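Side-chain contacts in Keto/oxoacid ferredoxin oxidoreductase, gamma subunit (Geobacter sulfurreducens, PDB 3ON3), which is the gamma subunit of a keto/oxoacid ferredoxin oxidoreductase, an enzyme family that probably oxidises 2-oxoacids to acyl-CoA with transfer of electrons to ferredoxin: residues G4-R9 against T143-K148; M25-S30 against L156-E161; N123-E128 against N167-Q172; A114-N119 against F175-A180; R9-G14 against D83-D88. All blocks are in the same frame, centred on the assembly; numbering follows the deposited sequence.

Contact 1 (G4-R9 against T143-K148); sequences GRYEIR and TGVVSK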
# COMPACT_ATOMS: atom_id res chain seq x y z
N GLY B 4 -14.21 7.84 17.22
CA GLY B 4 -13.27 6.89 17.79
C GLY B 4 -12.53 6.09 16.74
O GLY B 4 -13.11 5.69 15.73
N ARG B 5 -11.25 5.85 16.97
CA ARG B 5 -10.43 5.13 16.01
C ARG B 5 -10.70 3.63 16.09
O ARG B 5 -10.90 3.07 17.16
CB ARG B 5 -8.94 5.42 16.24
N TYR B 6 -10.70 2.98 14.93
CA TYR B 6 -10.90 1.54 14.85
C TYR B 6 -9.79 0.96 13.99
O TYR B 6 -9.64 1.34 12.84
CB TYR B 6 -12.26 1.23 14.22
CG TYR B 6 -12.65 -0.23 14.22
CD1 TYR B 6 -13.44 -0.76 15.24
CD2 TYR B 6 -12.24 -1.08 13.20
CE1 TYR B 6 -13.81 -2.08 15.25
CE2 TYR B 6 -12.60 -2.42 13.21
CZ TYR B 6 -13.39 -2.91 14.24
OH TYR B 6 -13.77 -4.24 14.26
N GLU B 7 -9.04 0.01 14.55
CA GLU B 7 -7.86 -0.54 13.89
C GLU B 7 -7.98 -2.00 13.47
O GLU B 7 -8.32 -2.88 14.25
CB GLU B 7 -6.63 -0.38 14.79
CG GLU B 7 -5.37 -1.00 14.18
CD GLU B 7 -4.10 -0.74 15.00
OE1 GLU B 7 -4.19 -0.15 16.09
OE2 GLU B 7 -3.02 -1.14 14.53
N ILE B 8 -7.66 -2.25 12.21
CA ILE B 8 -7.68 -3.61 11.70
C ILE B 8 -6.27 -3.97 11.25
O ILE B 8 -5.54 -3.13 10.72
CB ILE B 8 -8.62 -3.72 10.47
CG1 ILE B 8 -10.06 -3.34 10.85
CG2 ILE B 8 -8.54 -5.11 9.85
CD1 ILE B 8 -10.94 -2.96 9.65
N ARG B 9 -5.87 -5.22 11.46
CA ARG B 9 -4.62 -5.68 10.90
C ARG B 9 -4.85 -6.91 10.06
O ARG B 9 -5.64 -7.79 10.41
CB ARG B 9 -3.58 -5.95 12.00
CG ARG B 9 -3.35 -4.75 12.87
CD ARG B 9 -2.22 -4.97 13.86
NE ARG B 9 -2.31 -3.99 14.93
CZ ARG B 9 -1.45 -3.88 15.93
NH1 ARG B 9 -0.41 -4.70 15.99
NH2 ARG B 9 -1.63 -2.95 16.86
N THR B 143 -16.73 -6.79 10.83
CA THR B 143 -16.48 -5.55 11.58
C THR B 143 -17.58 -4.52 11.41
O THR B 143 -17.84 -3.72 12.31
CB THR B 143 -15.14 -4.91 11.17
OG1 THR B 143 -15.16 -4.60 9.76
CG2 THR B 143 -13.98 -5.84 11.47
N GLY B 144 -18.21 -4.53 10.23
CA GLY B 144 -19.14 -3.49 9.84
C GLY B 144 -18.49 -2.11 9.85
O GLY B 144 -19.17 -1.12 10.03
N VAL B 145 -17.18 -2.04 9.66
CA VAL B 145 -16.50 -0.74 9.75
C VAL B 145 -16.81 0.15 8.53
O VAL B 145 -16.90 1.37 8.65
CB VAL B 145 -14.96 -0.88 10.01
CG1 VAL B 145 -14.22 -1.41 8.79
CG2 VAL B 145 -14.38 0.45 10.43
N VAL B 146 -16.99 -0.48 7.37
CA VAL B 146 -17.38 0.22 6.14
C VAL B 146 -18.60 -0.46 5.54
O VAL B 146 -18.82 -1.65 5.80
CB VAL B 146 -16.24 0.23 5.09
CG1 VAL B 146 -15.04 1.02 5.61
CG2 VAL B 146 -15.81 -1.21 4.72
N SER B 147 -19.38 0.28 4.75
CA SER B 147 -20.53 -0.33 4.07
C SER B 147 -20.02 -1.37 3.09
O SER B 147 -18.90 -1.27 2.60
CB SER B 147 -21.38 0.72 3.34
OG SER B 147 -20.62 1.39 2.34
N LYS B 148 -20.86 -2.36 2.81
CA LYS B 148 -20.53 -3.37 1.81
C LYS B 148 -20.31 -2.68 0.46
O LYS B 148 -19.41 -3.07 -0.29
CB LYS B 148 -21.65 -4.42 1.72
CG LYS B 148 -21.38 -5.53 0.69
CD LYS B 148 -22.65 -6.39 0.41
CE LYS B 148 -22.32 -7.65 -0.40
NZ LYS B 148 -23.55 -8.31 -1.00

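Contact 2 (M25-S30 against L156-E161); sequences MAEAAS and LSRVPE. With SO4 (sulfate ion), chain C.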
# COMPACT_ATOMS: atom_id res chain seq x y z
N MSE B 25 -9.23 -1.51 2.07
CA MSE B 25 -9.98 -1.13 3.27
C MSE B 25 -9.91 0.36 3.57
O MSE B 25 -10.92 0.96 3.96
CB MSE B 25 -9.51 -1.91 4.50
CG MSE B 25 -10.24 -3.19 4.78
SE MSE B 25 -12.12 -3.00 5.30
CE MSE B 25 -12.00 -1.26 6.15
N ALA B 26 -8.73 0.96 3.42
CA ALA B 26 -8.55 2.38 3.68
C ALA B 26 -9.35 3.26 2.70
O ALA B 26 -9.96 4.26 3.09
CB ALA B 26 -7.03 2.76 3.67
N GLU B 27 -9.33 2.88 1.42
CA GLU B 27 -10.06 3.62 0.38
C GLU B 27 -11.58 3.40 0.44
O GLU B 27 -12.36 4.28 0.07
CB GLU B 27 -9.47 3.31 -1.00
CG GLU B 27 -8.04 3.88 -1.19
CD GLU B 27 -7.28 3.34 -2.40
OE1 GLU B 27 -7.78 2.41 -3.06
OE2 GLU B 27 -6.16 3.84 -2.67
N ALA B 28 -12.00 2.23 0.93
CA ALA B 28 -13.43 1.98 1.13
C ALA B 28 -13.94 2.98 2.15
O ALA B 28 -14.95 3.62 1.94
CB ALA B 28 -13.67 0.57 1.61
N ALA B 29 -13.19 3.14 3.24
CA ALA B 29 -13.59 4.05 4.30
C ALA B 29 -13.62 5.52 3.89
O ALA B 29 -14.53 6.24 4.25
CB ALA B 29 -12.68 3.87 5.51
N SER B 30 -12.61 5.96 3.16
CA SER B 30 -12.42 7.40 2.95
C SER B 30 -13.02 7.87 1.63
O SER B 30 -13.95 8.66 1.62
CB SER B 30 -10.94 7.76 3.02
OG SER B 30 -10.19 6.88 2.21
N LEU B 156 -13.15 -3.34 -6.42
CA LEU B 156 -13.24 -3.45 -7.86
C LEU B 156 -12.42 -2.39 -8.60
O LEU B 156 -12.06 -2.57 -9.74
CB LEU B 156 -14.70 -3.43 -8.30
CG LEU B 156 -15.52 -4.57 -7.69
CD1 LEU B 156 -17.01 -4.39 -7.95
CD2 LEU B 156 -15.03 -5.91 -8.20
N SER B 157 -12.12 -1.29 -7.93
CA SER B 157 -11.32 -0.23 -8.54
C SER B 157 -9.83 -0.57 -8.53
O SER B 157 -9.04 0.06 -9.25
CB SER B 157 -11.57 1.10 -7.83
OG SER B 157 -12.95 1.39 -7.80
N ARG B 158 -9.45 -1.57 -7.74
CA ARG B 158 -8.05 -1.99 -7.64
C ARG B 158 -7.80 -3.34 -8.33
O ARG B 158 -6.89 -4.07 -7.98
CB ARG B 158 -7.63 -2.08 -6.17
CG ARG B 158 -7.60 -0.73 -5.48
CD ARG B 158 -6.18 -0.25 -5.42
NE ARG B 158 -6.03 1.12 -4.96
CZ ARG B 158 -5.00 1.88 -5.32
NH1 ARG B 158 -4.09 1.39 -6.15
NH2 ARG B 158 -4.89 3.12 -4.88
N VAL B 159 -8.60 -3.65 -9.33
CA VAL B 159 -8.58 -4.96 -9.94
C VAL B 159 -8.66 -4.75 -11.45
O VAL B 159 -9.24 -3.77 -11.90
CB VAL B 159 -9.80 -5.79 -9.40
CG1 VAL B 159 -10.43 -6.66 -10.48
CG2 VAL B 159 -9.42 -6.57 -8.13
N PRO B 160 -8.06 -5.65 -12.23
CA PRO B 160 -8.09 -5.51 -13.69
C PRO B 160 -9.46 -5.89 -14.23
O PRO B 160 -10.10 -6.79 -13.67
CB PRO B 160 -7.05 -6.54 -14.18
CG PRO B 160 -6.33 -7.02 -12.95
CD PRO B 160 -7.29 -6.83 -11.81
N GLU B 161 -9.86 -5.24 -15.31
CA GLU B 161 -11.14 -5.47 -15.94
C GLU B 161 -11.32 -6.93 -16.30
O GLU B 161 -12.43 -7.46 -16.23
CB GLU B 161 -11.28 -4.62 -17.21
CG GLU B 161 -12.64 -4.81 -17.89
CD GLU B 161 -12.88 -3.86 -19.06
OE1 GLU B 161 -12.59 -2.66 -18.92
OE2 GLU B 161 -13.37 -4.31 -20.11
S SO4 C . -2.04 4.46 -6.84
O1 SO4 C . -1.62 3.09 -6.63
O2 SO4 C . -1.52 4.91 -8.12
O3 SO4 C . -3.50 4.50 -6.86
O4 SO4 C . -1.57 5.35 -5.79

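Contact 3 (N123-E128 against N167-Q172); sequences NDVGRE and NRKAFQ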
# COMPACT_ATOMS: atom_id res chain seq x y z
N ASN B 123 -10.49 -22.89 -4.74
CA ASN B 123 -11.39 -23.89 -5.32
C ASN B 123 -12.76 -23.38 -5.76
O ASN B 123 -13.29 -23.81 -6.78
CB ASN B 123 -11.56 -25.06 -4.35
CG ASN B 123 -10.37 -25.99 -4.36
OD1 ASN B 123 -10.03 -26.59 -5.38
ND2 ASN B 123 -9.72 -26.12 -3.21
N ASP B 124 -13.33 -22.46 -5.00
CA ASP B 124 -14.65 -21.94 -5.31
C ASP B 124 -14.58 -20.86 -6.39
O ASP B 124 -15.28 -20.94 -7.39
CB ASP B 124 -15.32 -21.38 -4.05
CG ASP B 124 -15.42 -22.42 -2.95
OD1 ASP B 124 -15.08 -23.59 -3.21
OD2 ASP B 124 -15.84 -22.07 -1.82
N VAL B 125 -13.71 -19.87 -6.19
CA VAL B 125 -13.52 -18.81 -7.16
C VAL B 125 -12.65 -19.31 -8.31
O VAL B 125 -12.82 -18.89 -9.46
CB VAL B 125 -12.85 -17.59 -6.52
CG1 VAL B 125 -12.57 -16.52 -7.57
CG2 VAL B 125 -13.72 -17.05 -5.41
N GLY B 126 -11.72 -20.20 -8.01
CA GLY B 126 -10.78 -20.69 -9.01
C GLY B 126 -9.59 -19.79 -9.27
O GLY B 126 -8.95 -19.90 -10.32
N ARG B 127 -9.27 -18.90 -8.33
CA ARG B 127 -8.06 -18.09 -8.42
C ARG B 127 -7.40 -17.84 -7.05
O ARG B 127 -7.69 -16.85 -6.37
CB ARG B 127 -8.34 -16.76 -9.12
CG ARG B 127 -7.10 -15.99 -9.48
CD ARG B 127 -7.43 -14.78 -10.35
NE ARG B 127 -6.24 -14.26 -11.02
CZ ARG B 127 -5.56 -14.93 -11.94
NH1 ARG B 127 -5.95 -16.15 -12.30
NH2 ARG B 127 -4.48 -14.38 -12.50
N GLU B 128 -6.51 -18.75 -6.67
CA GLU B 128 -5.86 -18.73 -5.37
C GLU B 128 -5.38 -17.34 -4.91
O GLU B 128 -5.59 -16.95 -3.76
CB GLU B 128 -4.68 -19.72 -5.37
CG GLU B 128 -4.23 -20.19 -4.01
CD GLU B 128 -3.02 -21.11 -4.09
OE1 GLU B 128 -2.72 -21.79 -3.08
OE2 GLU B 128 -2.36 -21.15 -5.15
N ASN B 167 -13.00 -11.36 -8.81
CA ASN B 167 -12.86 -10.60 -7.58
C ASN B 167 -14.21 -10.27 -6.93
O ASN B 167 -14.35 -10.35 -5.72
CB ASN B 167 -12.01 -9.35 -7.79
CG ASN B 167 -10.53 -9.69 -7.98
OD1 ASN B 167 -9.73 -9.49 -7.08
ND2 ASN B 167 -10.18 -10.22 -9.15
N ARG B 168 -15.21 -9.91 -7.73
CA ARG B 168 -16.55 -9.72 -7.18
C ARG B 168 -17.00 -10.99 -6.45
O ARG B 168 -17.48 -10.92 -5.33
CB ARG B 168 -17.57 -9.33 -8.27
CG ARG B 168 -19.02 -9.70 -7.92
CD ARG B 168 -19.61 -8.87 -6.78
NE ARG B 168 -20.88 -9.47 -6.33
CZ ARG B 168 -21.78 -8.88 -5.54
NH1 ARG B 168 -21.59 -7.64 -5.10
NH2 ARG B 168 -22.88 -9.53 -5.20
N LYS B 169 -16.83 -12.13 -7.11
CA LYS B 169 -17.18 -13.43 -6.54
C LYS B 169 -16.40 -13.72 -5.24
O LYS B 169 -16.97 -14.19 -4.25
CB LYS B 169 -16.96 -14.54 -7.56
CG LYS B 169 -17.48 -15.92 -7.12
CD LYS B 169 -17.30 -16.95 -8.22
CE LYS B 169 -17.82 -18.31 -7.80
NZ LYS B 169 -19.28 -18.26 -7.48
N ALA B 170 -15.10 -13.45 -5.25
CA ALA B 170 -14.26 -13.67 -4.08
C ALA B 170 -14.74 -12.82 -2.92
O ALA B 170 -14.84 -13.29 -1.78
CB ALA B 170 -12.78 -13.35 -4.41
N PHE B 171 -15.01 -11.56 -3.21
CA PHE B 171 -15.46 -10.63 -2.19
C PHE B 171 -16.81 -11.07 -1.60
O PHE B 171 -16.98 -11.11 -0.38
CB PHE B 171 -15.58 -9.22 -2.79
CG PHE B 171 -16.29 -8.23 -1.91
CD1 PHE B 171 -15.64 -7.64 -0.83
CD2 PHE B 171 -17.61 -7.86 -2.18
CE1 PHE B 171 -16.29 -6.71 -0.02
CE2 PHE B 171 -18.28 -6.93 -1.37
CZ PHE B 171 -17.62 -6.36 -0.30
N GLN B 172 -17.76 -11.40 -2.47
CA GLN B 172 -19.09 -11.83 -2.05
C GLN B 172 -19.00 -13.09 -1.18
O GLN B 172 -19.62 -13.16 -0.13
CB GLN B 172 -19.98 -12.08 -3.28
CG GLN B 172 -21.37 -12.60 -2.96
CD GLN B 172 -22.09 -11.72 -1.96
OE1 GLN B 172 -22.03 -10.50 -2.02
NE2 GLN B 172 -22.77 -12.35 -1.02

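Contact 4 (A114-N119 against F175-A180); sequences AFNIIN and FEKALA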
# COMPACT_ATOMS: atom_id res chain seq x y z
N ALA B 114 -13.60 -18.63 11.85
CA ALA B 114 -12.62 -19.39 11.08
C ALA B 114 -13.28 -20.09 9.91
O ALA B 114 -14.29 -20.76 10.08
CB ALA B 114 -11.92 -20.42 11.99
N PHE B 115 -12.72 -19.91 8.72
CA PHE B 115 -13.16 -20.69 7.57
C PHE B 115 -12.05 -20.84 6.57
O PHE B 115 -10.97 -20.27 6.74
CB PHE B 115 -14.46 -20.14 6.93
CG PHE B 115 -14.30 -18.88 6.10
CD1 PHE B 115 -14.09 -18.95 4.73
CD2 PHE B 115 -14.42 -17.62 6.69
CE1 PHE B 115 -13.98 -17.80 3.94
CE2 PHE B 115 -14.31 -16.45 5.92
CZ PHE B 115 -14.09 -16.54 4.54
N ASN B 116 -12.30 -21.65 5.55
CA ASN B 116 -11.29 -21.97 4.55
C ASN B 116 -11.07 -20.83 3.56
O ASN B 116 -11.32 -20.98 2.37
CB ASN B 116 -11.66 -23.27 3.82
CG ASN B 116 -13.00 -23.19 3.11
OD1 ASN B 116 -13.83 -22.32 3.39
ND2 ASN B 116 -13.22 -24.12 2.19
N ILE B 117 -10.58 -19.71 4.06
CA ILE B 117 -10.33 -18.52 3.25
C ILE B 117 -9.52 -18.79 1.99
O ILE B 117 -9.90 -18.40 0.88
CB ILE B 117 -9.58 -17.43 4.05
CG1 ILE B 117 -10.43 -16.95 5.23
CG2 ILE B 117 -9.25 -16.26 3.14
CD1 ILE B 117 -9.68 -16.09 6.25
N ILE B 118 -8.38 -19.44 2.17
CA ILE B 118 -7.46 -19.66 1.06
C ILE B 118 -8.09 -20.61 0.04
O ILE B 118 -7.98 -20.41 -1.16
CB ILE B 118 -6.09 -20.20 1.56
CG1 ILE B 118 -5.19 -19.04 1.98
CG2 ILE B 118 -5.39 -20.93 0.46
CD1 ILE B 118 -4.75 -19.05 3.40
N ASN B 119 -8.78 -21.63 0.54
CA ASN B 119 -9.34 -22.66 -0.29
C ASN B 119 -10.61 -22.21 -0.98
O ASN B 119 -10.95 -22.69 -2.06
CB ASN B 119 -9.61 -23.90 0.55
CG ASN B 119 -9.43 -25.17 -0.24
OD1 ASN B 119 -10.39 -25.73 -0.75
ND2 ASN B 119 -8.18 -25.62 -0.34
N PHE B 175 -17.53 -12.57 2.22
CA PHE B 175 -18.61 -11.91 2.93
C PHE B 175 -19.63 -12.92 3.44
O PHE B 175 -19.96 -12.92 4.63
CB PHE B 175 -19.30 -10.92 1.98
CG PHE B 175 -20.32 -10.04 2.63
CD1 PHE B 175 -19.93 -8.84 3.22
CD2 PHE B 175 -21.67 -10.37 2.59
CE1 PHE B 175 -20.87 -8.00 3.78
CE2 PHE B 175 -22.62 -9.52 3.14
CZ PHE B 175 -22.22 -8.33 3.74
N GLU B 176 -20.10 -13.78 2.56
CA GLU B 176 -21.13 -14.75 2.91
C GLU B 176 -20.64 -15.74 3.97
O GLU B 176 -21.31 -15.95 4.99
CB GLU B 176 -21.58 -15.55 1.69
CG GLU B 176 -22.21 -14.76 0.58
CD GLU B 176 -22.46 -15.60 -0.63
OE1 GLU B 176 -21.83 -16.68 -0.75
OE2 GLU B 176 -23.26 -15.19 -1.48
N LYS B 177 -19.48 -16.35 3.72
CA LYS B 177 -18.96 -17.42 4.57
C LYS B 177 -18.59 -16.94 5.98
O LYS B 177 -18.82 -17.65 6.95
CB LYS B 177 -17.75 -18.11 3.94
CG LYS B 177 -18.07 -18.91 2.69
CD LYS B 177 -16.89 -19.81 2.36
CE LYS B 177 -17.10 -20.59 1.08
NZ LYS B 177 -16.16 -21.75 1.02
N ALA B 178 -18.02 -15.74 6.09
CA ALA B 178 -17.77 -15.18 7.41
C ALA B 178 -19.05 -15.07 8.25
O ALA B 178 -19.06 -15.38 9.44
CB ALA B 178 -17.11 -13.83 7.31
N LEU B 179 -20.13 -14.61 7.62
CA LEU B 179 -21.39 -14.44 8.32
C LEU B 179 -21.87 -15.80 8.81
O LEU B 179 -22.30 -15.91 9.94
CB LEU B 179 -22.45 -13.74 7.44
CG LEU B 179 -22.14 -12.25 7.21
CD1 LEU B 179 -23.13 -11.61 6.23
CD2 LEU B 179 -22.05 -11.45 8.52
N ALA B 180 -21.77 -16.82 7.97
CA ALA B 180 -22.29 -18.13 8.31
C ALA B 180 -21.35 -18.91 9.25
O ALA B 180 -21.81 -19.77 9.99
CB ALA B 180 -22.58 -18.93 7.04
O HOH W 1 -16.84 -23.54 2.97

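Contact 5 (R9-G14 against D83-D88); sequences RFSGAG and DKYSAD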
# COMPACT_ATOMS: atom_id res chain seq x y z
N ARG B 9 -5.87 -5.22 11.46
CA ARG B 9 -4.62 -5.68 10.90
C ARG B 9 -4.85 -6.91 10.06
O ARG B 9 -5.64 -7.79 10.41
CB ARG B 9 -3.58 -5.95 12.00
CG ARG B 9 -3.35 -4.75 12.87
CD ARG B 9 -2.22 -4.97 13.86
NE ARG B 9 -2.31 -3.99 14.93
CZ ARG B 9 -1.45 -3.88 15.93
NH1 ARG B 9 -0.41 -4.70 15.99
NH2 ARG B 9 -1.63 -2.95 16.86
N PHE B 10 -4.16 -6.95 8.93
CA PHE B 10 -4.25 -8.07 8.02
C PHE B 10 -2.88 -8.72 8.08
O PHE B 10 -1.89 -8.12 7.66
CB PHE B 10 -4.53 -7.59 6.60
CG PHE B 10 -5.78 -6.76 6.46
CD1 PHE B 10 -6.99 -7.35 6.09
CD2 PHE B 10 -5.76 -5.39 6.70
CE1 PHE B 10 -8.15 -6.58 5.96
CE2 PHE B 10 -6.90 -4.62 6.57
CZ PHE B 10 -8.10 -5.21 6.19
N SER B 11 -2.82 -9.93 8.63
CA SER B 11 -1.54 -10.60 8.76
C SER B 11 -1.53 -11.97 8.11
O SER B 11 -2.58 -12.59 7.89
CB SER B 11 -1.07 -10.66 10.22
OG SER B 11 -1.92 -11.44 11.04
N GLY B 12 -0.34 -12.43 7.78
CA GLY B 12 -0.17 -13.72 7.16
C GLY B 12 1.25 -13.77 6.67
O GLY B 12 2.16 -13.44 7.42
N ALA B 13 1.43 -14.14 5.41
CA ALA B 13 2.76 -14.27 4.85
C ALA B 13 2.97 -13.25 3.75
O ALA B 13 2.03 -12.58 3.32
CB ALA B 13 2.98 -15.67 4.33
N GLY B 14 4.21 -13.16 3.29
CA GLY B 14 4.65 -12.11 2.39
C GLY B 14 3.91 -11.95 1.10
O GLY B 14 3.48 -10.85 0.77
N ASP B 83 0.08 -16.58 15.92
CA ASP B 83 1.00 -16.66 17.06
C ASP B 83 1.63 -15.30 17.35
O ASP B 83 1.57 -14.80 18.48
CB ASP B 83 2.11 -17.66 16.76
CG ASP B 83 1.60 -19.08 16.63
OD1 ASP B 83 0.42 -19.31 16.96
OD2 ASP B 83 2.38 -19.96 16.21
N LYS B 84 2.21 -14.70 16.32
CA LYS B 84 2.90 -13.42 16.44
C LYS B 84 2.00 -12.24 16.81
O LYS B 84 2.41 -11.35 17.55
CB LYS B 84 3.63 -13.12 15.13
CG LYS B 84 4.50 -11.87 15.14
CD LYS B 84 5.37 -11.85 13.90
CE LYS B 84 6.34 -10.67 13.90
NZ LYS B 84 7.31 -10.74 12.76
N TYR B 85 0.77 -12.22 16.30
CA TYR B 85 0.01 -10.98 16.35
C TYR B 85 -1.20 -10.90 17.28
O TYR B 85 -1.66 -9.81 17.61
CB TYR B 85 -0.38 -10.58 14.94
CG TYR B 85 0.81 -10.16 14.10
CD1 TYR B 85 1.61 -9.09 14.49
CD2 TYR B 85 1.12 -10.83 12.92
CE1 TYR B 85 2.70 -8.69 13.73
CE2 TYR B 85 2.20 -10.44 12.16
CZ TYR B 85 2.99 -9.37 12.56
OH TYR B 85 4.07 -8.98 11.78
N SER B 86 -1.69 -12.06 17.74
CA SER B 86 -2.92 -12.10 18.51
C SER B 86 -2.85 -11.33 19.83
O SER B 86 -3.86 -10.82 20.31
CB SER B 86 -3.32 -13.55 18.79
OG SER B 86 -2.49 -14.12 19.80
N ALA B 87 -1.65 -11.24 20.42
CA ALA B 87 -1.49 -10.57 21.70
C ALA B 87 -1.93 -9.11 21.66
O ALA B 87 -2.33 -8.54 22.67
CB ALA B 87 -0.04 -10.68 22.19
N ASP B 88 -1.84 -8.50 20.48
CA ASP B 88 -2.20 -7.10 20.29
C ASP B 88 -3.72 -6.91 20.18
O ASP B 88 -4.25 -5.87 20.55
CB ASP B 88 -1.52 -6.53 19.05
CG ASP B 88 -0.00 -6.71 19.08
OD1 ASP B 88 0.58 -6.70 20.19
OD2 ASP B 88 0.60 -6.87 18.00

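Contact 1 (G4-R9 against T143-K148)
Tyr6 and Thr143 meet at the far end of the tyrosine ring, where the methyl CG2 of Thr143 lies 3.2 Å from the phenolic OH of Tyr6, a close approach of carbon to oxygen. Nearer the root of the ring, Val145 CG2 rests 3.8 Å from Tyr6 CD2, so the aromatic side chain spans both residues. Ile8, two places along the strand, brings CD1 tip to tip against the other valine branch, with Ile8 CD1 and Val145 CG1 3.7 Å apart; the same CD1 lies in plane at the edge of the Tyr6 ring. With CG anti to the backbone N of Tyr6 (chi1 -174°), the ring reaches across to the loop. In the second shell, Thr143 OG1 accepts from Val145 N at 3.3 Å in an ST turn and is also bonded to Met139 O, which leaves its methyl to face the tyrosine. Were the Tyr6 ring cut back to an alanine, Thr143 CG2 and Val145 CG2 would probably lose the surface they rest on, leaving a gap beside Ile8. The contact joins strand 6-12 to the loop between helices 131-143 and 148-157, with Met25 of helix 18-32 packing on both Ile8 and Val145.

Contact 2 (M25-S30 against L156-E161)
Glu27 and Arg158 cross at about a right angle, yet their charged ends are nearly coplanar, edge to edge, the carboxylate and guanidinium planes being 23° apart. Arg158 presents its NE side: NE donates to Glu27 OE1 at 2.9 Å in an almost straight bond (170°), and NH2 donates to Glu27 OE2 at 2.6 Å. Each oxygen uses its syn lone pair, the pattern of a bidentate, side-on salt bridge. A bend at chi2 (-100°) in Arg158 turns its chain to meet the extended Glu27. The guanidinium also holds a sulfate, probably from the crystallisation liquor, through NH1 to O1 at 3.0 Å and NH2 to O3 at 2.8 Å. The second subunit closes in here, and its Gly17 N binds the same sulfate. Arg158 is thus shared between a buried carboxylate on helix 18-32 and an anion at the dimer interface; it probably offsets the buried charge of Glu27, whose OE2 has a second partner in the hydroxyl of Tyr43 of the second subunit.

Contact 3 (N123-E128 against N167-Q172)
Val125 and Ala170 are brought together by the valine's first torsion: with CG1 anti to the backbone N (chi1 176°), the other methyl, CG2, is placed against the backbone of helix 164-181. There Val125 CG2 lies 3.7 Å from Ala170 CA and 3.9 Å from Ala170 CB. The small alanine side chain is consistent with the close approach of the helices, the CA atoms of Val125 and Ala170 being 6.0 Å apart. Lys169 takes the neighbouring place. Its chain runs out extended and then bends at chi4 (61°). Lys169 CE comes within 3.7 Å of Asp124 O, a backbone carbonyl oxygen. The aliphatic part of the same lysine passes near the valine as well, with Lys169 CG 4.3 Å from Val125 CG2.

Around this pair, Ile133 and Val134 of helix 131-143 pack on Ala170, and Leu166, one turn earlier on helix 164-181, touches Val125, so the valine methyl belongs to a larger apolar cluster. The carboxylate of Asp124 is turned away from this contact and makes a salt bridge with Lys177, about two turns further along helix 164-181. The chemistry is therefore divided: a methyl on an alanine backbone provides dispersion contact at the end of helix 117-125, whereas charge pairing between the same two helices is left to Asp124 and Lys177. The contact itself probably depends on close fit rather than on directed polar bonds.

Contact 4 (A114-N119 against F175-A180)
Lys177 lays its aliphatic root, not its charge, over the ring of Phe115: Lys177 CB stands 3.8 Å from the ring centroid and only 13° off the normal, a CH-pi contact. The opposite face of that ring carries Ile117 CG1, offset toward the rim, so the phenylalanine is sandwiched between two aliphatic groups. Phe115 CG lies between the backbone N and the carbonyl carbon (chi1 75°), which directs the ring at the helix. Further along the extended lysine, CD touches Phe115 CD1 at 3.8 Å, and at another corner of the ring Phe115 CE2 lies 4.1 Å from Ala178 CB. The lysine end then turns polar. Lys177 NZ makes a weak 3.4 Å bond to Asn116 OD1, and a water bridges the two, accepting from Lys177 NZ at 2.7 Å and donating to Asn116 OD1. Stronger partners of NZ are Thr120 OG1, in the first turn of helix 117-125, and Asp124 OD2, near its other end. One side chain thus serves two environments: methylenes on a buried aromatic ring, and an ammonium that meets Asn116 at the N-cap position, its charge probably balanced by Asp124.

Contact 5 (R9-G14 against D83-D88)
Arg9 and Asp88 supply the charged part of this contact. Arg9 NH1 lies 3.1 Å from Asp88 OD2 in a salt bridge. The two side chains cross at about a right angle; only NH1 comes close to the carboxylate, and the 42° between the planes is consistent with an ion pair that is not side-on. Asp88 CB sits over one face of the guanidinium, 4.1 Å from Arg9 CZ. The chain of Arg9 is extended from CG to NE, carrying the head out from the strand to the acid. On the NE and NH2 edge, Glu7 OE2 pairs with the head in a salt bridge whose hydrogen bonds are weak in angle. A lysine in place of Arg9 would probably be unable to serve both Glu7 and Asp88, leaving one carboxylate without its mate.

The apolar part is between Ser11 and Tyr85. Ser11 CB meets the tyrosine ring obliquely, 3.5 Å from Tyr85 CD2 and 3.8 Å from Tyr85 CE2. Its hydroxyl is engaged elsewhere, with Leu75 O on the neighbouring strand, while Lys84 CG lies over the centre of one face of the Tyr85 ring.

Strand 6-12 lies between strands 52-59 and 71-76, and residues 83-88, from helix 79-85 onward, lie against one face of it. Arg9 and Ser11 face residues 83-88 while Phe10 packs on helix 18-32, as expected of an alpha/beta fold in which helices pack on both faces of a mixed central sheet.

How the contacts relate
Contact 5 is the most buried of the five, and its salt bridge and serine-tyrosine packing lie on one face of strand 6-12; contact 1 uses the same strand for mostly apolar packing on the other face. Met25, on the helix that carries Glu27 of contact 2, packs on contact 1 and on Phe10. Contacts 3 and 4, their centres about 11 Å apart, both dock on helix 164-181: contact 3 from the end of helix 117-125, through valine, alanine and the methylenes of a lysine, contact 4 from the end of strand 111-115 and the residue leading into that helix, through an aromatic ring and a lysine. Contact 2 differs in kind: it is a charged pair at the subunit interface, half buried and half exposed, whereas the other four are untouched by the second chain.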